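Local coordinates for YcgJ protein (Bacillus subtilis, PDB 1XXL) that probably transfers methyl groups from S-adenosyl-L-methionine to a substrate that is not established, as a member of the methyltransferase superfamily, at residues I90-Y95 with R119-D124; A96-S101 with V123-P128. One frame throughout, in Å; residues are numbered along the deposited sequence.

In the fold
Contacts 1 and 2 are successive levels of the same pairing. In contact 1, strand 88-94 runs beside strand 118-125. In contact 2, the loop after strand 88-94 meets the C-terminal part of strand 118-125. The two contacts share Val123 and Asp124, and their centres are about 11 Å apart. They also pack on each other: Cys93 SG lies 3.7 Å from Phe100 CZ, and Tyr95 CD1 lies 3.8 Å from His125 CD2. Both border the S-adenosyl-L-methionine site. Contact 1 supplies the binding residue Arg94. In contact 2 the side chain of Ala96 comes within about 4 Å of Gly29, another binding residue, between nearest atoms.

Contact 1 of 2, residues I90-Y95 with R119-D124; sequences IITCRY and RFLLVD. With SO4 (sulfate ion), chain C; SO4 (sulfate ion), chain D.
Ile91 and Cys93 are hydrogen-bonded to strand 119-124 through both N and O. Ile91 N binds Arg119 O at 2.8 Å, and Ile91 O takes Leu121 N. Cys93 repeats this with Leu121 O and Val123 N. They form a parallel ladder in the Rossmann-like methyltransferase sheet. Its last rung, Tyr95 N to Val123 O, is 2.7 Å long, with the donor above the carbonyl plane.

Arg94 binds S-adenosyl-L-methionine. Here its NH1 bonds O3 and NH2 bonds O4 of one sulfate ion, probably from the crystallisation liquor, each at 3.2 Å; NE binds Thr35 OG1. Thr92 OG1 is bonded to Asp27.

Val123 CG1 sits over one face of the Tyr95 ring, 3.8 Å from its centroid, in a CH-pi contact. Asp124 OD2, which is hydrogen-bonded to His98 ND1, meets the ring edge at CD1. With an alanine at Tyr95, Val123 CG1 would probably lose the ring it packs on and a gap would open beside Asp124 OD2.

On the face with Ile91 and Cys93, Phe120 has CG anti to its backbone N (chi1 178°). This carries the ring toward strand 90-94, edge on, with CD1 3.4 Å from Ile91 O and CE1 3.7 Å from Cys93 CB.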
loop_
_atom_site.group_PDB
_atom_site.type_symbol
_atom_site.label_atom_id
_atom_site.label_comp_id
_atom_site.label_asym_id
_atom_site.label_seq_id
_atom_site.Cartn_x
_atom_site.Cartn_y
_atom_site.Cartn_z
ATOM N N ILE A 90 -1.523 16.470 -2.008
ATOM C CA ILE A 90 -1.872 15.153 -1.512
ATOM C C ILE A 90 -0.979 14.133 -2.211
ATOM O O ILE A 90 -0.731 14.229 -3.426
ATOM C CB ILE A 90 -3.334 14.808 -1.835
ATOM C CG1 ILE A 90 -4.292 15.854 -1.231
ATOM C CG2 ILE A 90 -3.660 13.398 -1.352
ATOM C CD1 ILE A 90 -5.705 15.812 -1.799
ATOM N N ILE A 91 -0.494 13.169 -1.432
ATOM C CA ILE A 91 0.260 12.038 -1.952
ATOM C C ILE A 91 -0.368 10.785 -1.395
ATOM O O ILE A 91 -0.589 10.702 -0.206
ATOM C CB ILE A 91 1.767 12.083 -1.568
ATOM C CG1 ILE A 91 2.412 13.373 -2.081
ATOM C CG2 ILE A 91 2.485 10.818 -2.103
ATOM C CD1 ILE A 91 3.809 13.608 -1.584
ATOM N N THR A 92 -0.661 9.830 -2.272
ATOM C CA THR A 92 -1.334 8.598 -1.919
ATOM C C THR A 92 -0.436 7.423 -2.240
ATOM O O THR A 92 0.363 7.454 -3.178
ATOM C CB THR A 92 -2.703 8.403 -2.674
ATOM O OG1 THR A 92 -2.486 8.362 -4.094
ATOM C CG2 THR A 92 -3.673 9.544 -2.373
ATOM N N CYS A 93 -0.581 6.378 -1.449
ATOM C CA CYS A 93 0.210 5.183 -1.602
ATOM C C CYS A 93 -0.655 4.045 -1.055
ATOM O O CYS A 93 -0.839 3.952 0.155
ATOM C CB CYS A 93 1.531 5.342 -0.818
ATOM S SG CYS A 93 2.652 3.978 -1.029
ATOM N N ARG A 94 -1.221 3.230 -1.949
ATOM C CA ARG A 94 -2.186 2.187 -1.578
ATOM C C ARG A 94 -1.656 0.797 -1.869
ATOM O O ARG A 94 -1.399 0.453 -3.017
ATOM C CB ARG A 94 -3.521 2.400 -2.279
ATOM C CG ARG A 94 -4.631 1.460 -1.765
ATOM C CD ARG A 94 -6.020 1.879 -2.253
ATOM N NE ARG A 94 -6.105 1.810 -3.717
ATOM C CZ ARG A 94 -7.037 1.172 -4.427
ATOM N NH1 ARG A 94 -8.025 0.505 -3.840
ATOM N NH2 ARG A 94 -6.980 1.206 -5.748
ATOM N N TYR A 95 -1.462 0.019 -0.812
ATOM C CA TYR A 95 -0.897 -1.322 -0.874
ATOM C C TYR A 95 0.351 -1.415 -1.745
ATOM O O TYR A 95 0.548 -2.377 -2.479
ATOM C CB TYR A 95 -1.968 -2.355 -1.289
ATOM C CG TYR A 95 -3.130 -2.457 -0.307
ATOM C CD1 TYR A 95 -2.925 -2.873 1.007
ATOM C CD2 TYR A 95 -4.431 -2.157 -0.701
ATOM C CE1 TYR A 95 -3.992 -3.004 1.909
ATOM C CE2 TYR A 95 -5.521 -2.262 0.205
ATOM C CZ TYR A 95 -5.292 -2.689 1.498
ATOM O OH TYR A 95 -6.331 -2.782 2.379
ATOM N N ARG A 119 -0.991 16.450 2.721
ATOM C CA ARG A 119 -1.407 15.136 3.246
ATOM C C ARG A 119 -0.792 13.946 2.515
ATOM O O ARG A 119 -0.906 13.837 1.300
ATOM C CB ARG A 119 -2.912 14.949 3.092
ATOM C CG ARG A 119 -3.764 15.659 4.074
ATOM C CD ARG A 119 -5.266 15.587 3.646
ATOM N NE ARG A 119 -5.946 16.787 4.118
ATOM C CZ ARG A 119 -6.463 16.930 5.333
ATOM N NH1 ARG A 119 -6.442 15.936 6.198
ATOM N NH2 ARG A 119 -7.039 18.088 5.673
ATOM N N PHE A 120 -0.180 13.050 3.272
ATOM C CA PHE A 120 0.263 11.741 2.788
ATOM C C PHE A 120 -0.724 10.703 3.300
ATOM O O PHE A 120 -0.928 10.566 4.520
ATOM C CB PHE A 120 1.675 11.426 3.317
ATOM C CG PHE A 120 2.210 10.068 2.925
ATOM C CD1 PHE A 120 1.959 9.522 1.667
ATOM C CD2 PHE A 120 3.018 9.360 3.809
ATOM C CE1 PHE A 120 2.471 8.273 1.316
ATOM C CE2 PHE A 120 3.540 8.134 3.462
ATOM C CZ PHE A 120 3.272 7.584 2.214
ATOM N N LEU A 121 -1.349 9.996 2.369
ATOM C CA LEU A 121 -2.354 9.002 2.684
ATOM C C LEU A 121 -1.799 7.639 2.328
ATOM O O LEU A 121 -1.615 7.307 1.150
ATOM C CB LEU A 121 -3.651 9.294 1.927
ATOM C CG LEU A 121 -4.251 10.657 2.263
ATOM C CD1 LEU A 121 -5.348 10.988 1.316
ATOM C CD2 LEU A 121 -4.779 10.715 3.672
ATOM N N LEU A 122 -1.526 6.853 3.366
ATOM C CA LEU A 122 -0.841 5.596 3.224
ATOM C C LEU A 122 -1.750 4.471 3.665
ATOM O O LEU A 122 -2.168 4.440 4.822
ATOM C CB LEU A 122 0.425 5.651 4.084
ATOM C CG LEU A 122 1.205 4.380 4.307
ATOM C CD1 LEU A 122 1.828 3.927 3.009
ATOM C CD2 LEU A 122 2.269 4.599 5.391
ATOM N N VAL A 123 -2.075 3.571 2.731
ATOM C CA VAL A 123 -2.770 2.344 3.044
ATOM C C VAL A 123 -1.841 1.180 2.786
ATOM O O VAL A 123 -1.255 1.066 1.708
ATOM C CB VAL A 123 -4.104 2.162 2.202
ATOM C CG1 VAL A 123 -4.671 0.743 2.332
ATOM C CG2 VAL A 123 -5.094 3.154 2.655
ATOM N N ASP A 124 -1.698 0.324 3.786
ATOM C CA ASP A 124 -1.021 -0.925 3.580
ATOM C C ASP A 124 -1.432 -1.905 4.656
ATOM O O ASP A 124 -2.069 -1.550 5.632
ATOM C CB ASP A 124 0.519 -0.724 3.540
ATOM C CG ASP A 124 1.225 -1.724 2.608
ATOM O OD1 ASP A 124 2.439 -1.529 2.379
ATOM O OD2 ASP A 124 0.583 -2.703 2.124
HETATM S S SO4 C . -9.967 -0.866 -6.923
HETATM O O1 SO4 C . -10.224 0.533 -7.237
HETATM O O2 SO4 C . -10.808 -1.699 -7.785
HETATM O O3 SO4 C . -10.273 -1.098 -5.517
HETATM O O4 SO4 C . -8.563 -1.222 -7.163
HETATM S S SO4 D . -9.723 -2.790 1.165
HETATM O O1 SO4 D . -9.929 -2.420 2.540
HETATM O O2 SO4 D . -10.196 -1.741 0.251
HETATM O O3 SO4 D . -10.410 -4.006 0.904
HETATM O O4 SO4 D . -8.354 -3.107 0.971
#

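Contact 2 of 2, residues A96-S101 with V123-P128; sequences AAHHFS and VDHYAP
Val123 O is linked to Ala96 N by one water, which donates to the carbonyl at 2.7 Å and accepts from the amide at 2.9 Å. Asp124 follows and grips the loop. Its OD2 accepts from His98 ND1 at 2.7 Å through the syn lone pair, near the imidazole plane. The ring and carboxylate planes are 38° apart. This His-carboxylate hydrogen bond ties the loop after strand 88-94 to strand 118-125, with the 3-10 segment 97-99 set against Asp124. OD1 of Asp124 takes two weak bonds, from the backbone N of His98 and from ND1, and lies 3.4 Å from Ala97 CB.

His125 gives its N to Asp124 OD2 at 2.9 Å, from above the carboxylate plane. Its ring makes an offset stack with His98, centroids 4.6 Å apart. His98 CG lies between backbone N and carbonyl carbon (chi1 60°), which brings CE1 to within 3.6 Å of His125 NE2. His125 ND1 is held by Glu151.

Both oxygens of the buried carboxylate have N-H partners, strong at OD2 and weak at OD1. The ND1 bond is likely to fix the rotation of the His98 ring, because flipping it would put a carbon against OD2.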
loop_
_atom_site.group_PDB
_atom_site.type_symbol
_atom_site.label_atom_id
_atom_site.label_comp_id
_atom_site.label_asym_id
_atom_site.label_seq_id
_atom_site.Cartn_x
_atom_site.Cartn_y
_atom_site.Cartn_z
ATOM N N ALA A 96 1.217 -0.410 -1.646
ATOM C CA ALA A 96 2.446 -0.389 -2.431
ATOM C C ALA A 96 3.718 -0.405 -1.587
ATOM O O ALA A 96 4.731 -0.904 -2.038
ATOM C CB ALA A 96 2.444 0.844 -3.335
ATOM N N ALA A 97 3.679 0.165 -0.389
ATOM C CA ALA A 97 4.900 0.339 0.430
ATOM C C ALA A 97 5.651 -0.957 0.729
ATOM O O ALA A 97 6.891 -0.955 0.815
ATOM C CB ALA A 97 4.578 1.050 1.721
ATOM N N HIS A 98 4.914 -2.054 0.894
ATOM C CA HIS A 98 5.558 -3.344 1.160
ATOM C C HIS A 98 6.453 -3.837 0.019
ATOM O O HIS A 98 7.235 -4.762 0.210
ATOM C CB HIS A 98 4.541 -4.428 1.582
ATOM C CG HIS A 98 3.481 -4.718 0.568
ATOM N ND1 HIS A 98 2.253 -4.082 0.569
ATOM C CD2 HIS A 98 3.441 -5.613 -0.451
ATOM C CE1 HIS A 98 1.520 -4.558 -0.425
ATOM N NE2 HIS A 98 2.223 -5.480 -1.064
ATOM N N HIS A 99 6.342 -3.210 -1.147
ATOM C CA HIS A 99 7.195 -3.500 -2.297
ATOM C C HIS A 99 8.382 -2.541 -2.449
ATOM O O HIS A 99 9.207 -2.760 -3.314
ATOM C CB HIS A 99 6.386 -3.432 -3.595
ATOM C CG HIS A 99 5.419 -4.552 -3.771
ATOM N ND1 HIS A 99 4.131 -4.351 -4.218
ATOM C CD2 HIS A 99 5.549 -5.884 -3.562
ATOM C CE1 HIS A 99 3.509 -5.519 -4.281
ATOM N NE2 HIS A 99 4.346 -6.464 -3.878
ATOM N N PHE A 100 8.475 -1.489 -1.634
ATOM C CA PHE A 100 9.585 -0.533 -1.741
ATOM C C PHE A 100 10.902 -1.207 -1.376
ATOM O O PHE A 100 10.968 -1.894 -0.392
ATOM C CB PHE A 100 9.408 0.657 -0.778
ATOM C CG PHE A 100 8.265 1.567 -1.090
ATOM C CD1 PHE A 100 7.568 1.494 -2.278
ATOM C CD2 PHE A 100 7.899 2.523 -0.178
ATOM C CE1 PHE A 100 6.533 2.370 -2.529
ATOM C CE2 PHE A 100 6.865 3.397 -0.432
ATOM C CZ PHE A 100 6.195 3.322 -1.615
ATOM N N SER A 101 11.953 -0.964 -2.145
ATOM C CA SER A 101 13.270 -1.533 -1.843
ATOM C C SER A 101 13.921 -0.826 -0.646
ATOM O O SER A 101 14.779 -1.408 0.029
ATOM C CB SER A 101 14.188 -1.438 -3.072
ATOM O OG SER A 101 14.395 -0.076 -3.419
ATOM N N VAL A 123 -2.075 3.571 2.731
ATOM C CA VAL A 123 -2.770 2.344 3.044
ATOM C C VAL A 123 -1.841 1.180 2.786
ATOM O O VAL A 123 -1.255 1.066 1.708
ATOM C CB VAL A 123 -4.104 2.162 2.202
ATOM C CG1 VAL A 123 -4.671 0.743 2.332
ATOM C CG2 VAL A 123 -5.094 3.154 2.655
ATOM N N ASP A 124 -1.698 0.324 3.786
ATOM C CA ASP A 124 -1.021 -0.925 3.580
ATOM C C ASP A 124 -1.432 -1.905 4.656
ATOM O O ASP A 124 -2.069 -1.550 5.632
ATOM C CB ASP A 124 0.519 -0.724 3.540
ATOM C CG ASP A 124 1.225 -1.724 2.608
ATOM O OD1 ASP A 124 2.439 -1.529 2.379
ATOM O OD2 ASP A 124 0.583 -2.703 2.124
ATOM N N HIS A 125 -1.086 -3.162 4.461
ATOM C CA HIS A 125 -1.134 -4.075 5.575
ATOM C C HIS A 125 0.191 -3.918 6.347
ATOM O O HIS A 125 1.178 -3.404 5.817
ATOM C CB HIS A 125 -1.485 -5.523 5.199
ATOM C CG HIS A 125 -0.906 -5.989 3.915
ATOM N ND1 HIS A 125 0.324 -6.594 3.838
ATOM C CD2 HIS A 125 -1.398 -5.962 2.653
ATOM C CE1 HIS A 125 0.576 -6.910 2.578
ATOM N NE2 HIS A 125 -0.451 -6.529 1.838
ATOM N N TYR A 126 0.159 -4.252 7.622
ATOM C CA TYR A 126 1.286 -3.996 8.493
ATOM C C TYR A 126 1.611 -5.211 9.361
ATOM O O TYR A 126 0.791 -6.089 9.553
ATOM C CB TYR A 126 1.003 -2.750 9.338
ATOM C CG TYR A 126 -0.177 -2.847 10.286
ATOM C CD1 TYR A 126 -1.445 -2.429 9.908
ATOM C CD2 TYR A 126 -0.014 -3.356 11.555
ATOM C CE1 TYR A 126 -2.513 -2.490 10.790
ATOM C CE2 TYR A 126 -1.056 -3.443 12.416
ATOM C CZ TYR A 126 -2.313 -3.008 12.035
ATOM O OH TYR A 126 -3.351 -3.126 12.913
ATOM N N ALA A 127 2.831 -5.220 9.878
ATOM C CA ALA A 127 3.327 -6.232 10.800
ATOM C C ALA A 127 2.883 -5.885 12.220
ATOM O O ALA A 127 3.017 -4.739 12.649
ATOM C CB ALA A 127 4.843 -6.265 10.746
ATOM N N PRO A 128 2.343 -6.876 12.963
ATOM C CA PRO A 128 2.122 -6.660 14.379
ATOM C C PRO A 128 3.435 -6.303 15.091
ATOM O O PRO A 128 4.530 -6.561 14.568
ATOM C CB PRO A 128 1.560 -8.003 14.858
ATOM C CG PRO A 128 0.970 -8.610 13.656
ATOM C CD PRO A 128 1.871 -8.196 12.533
HETATM O O HOH W 1 1.207 1.338 0.632
#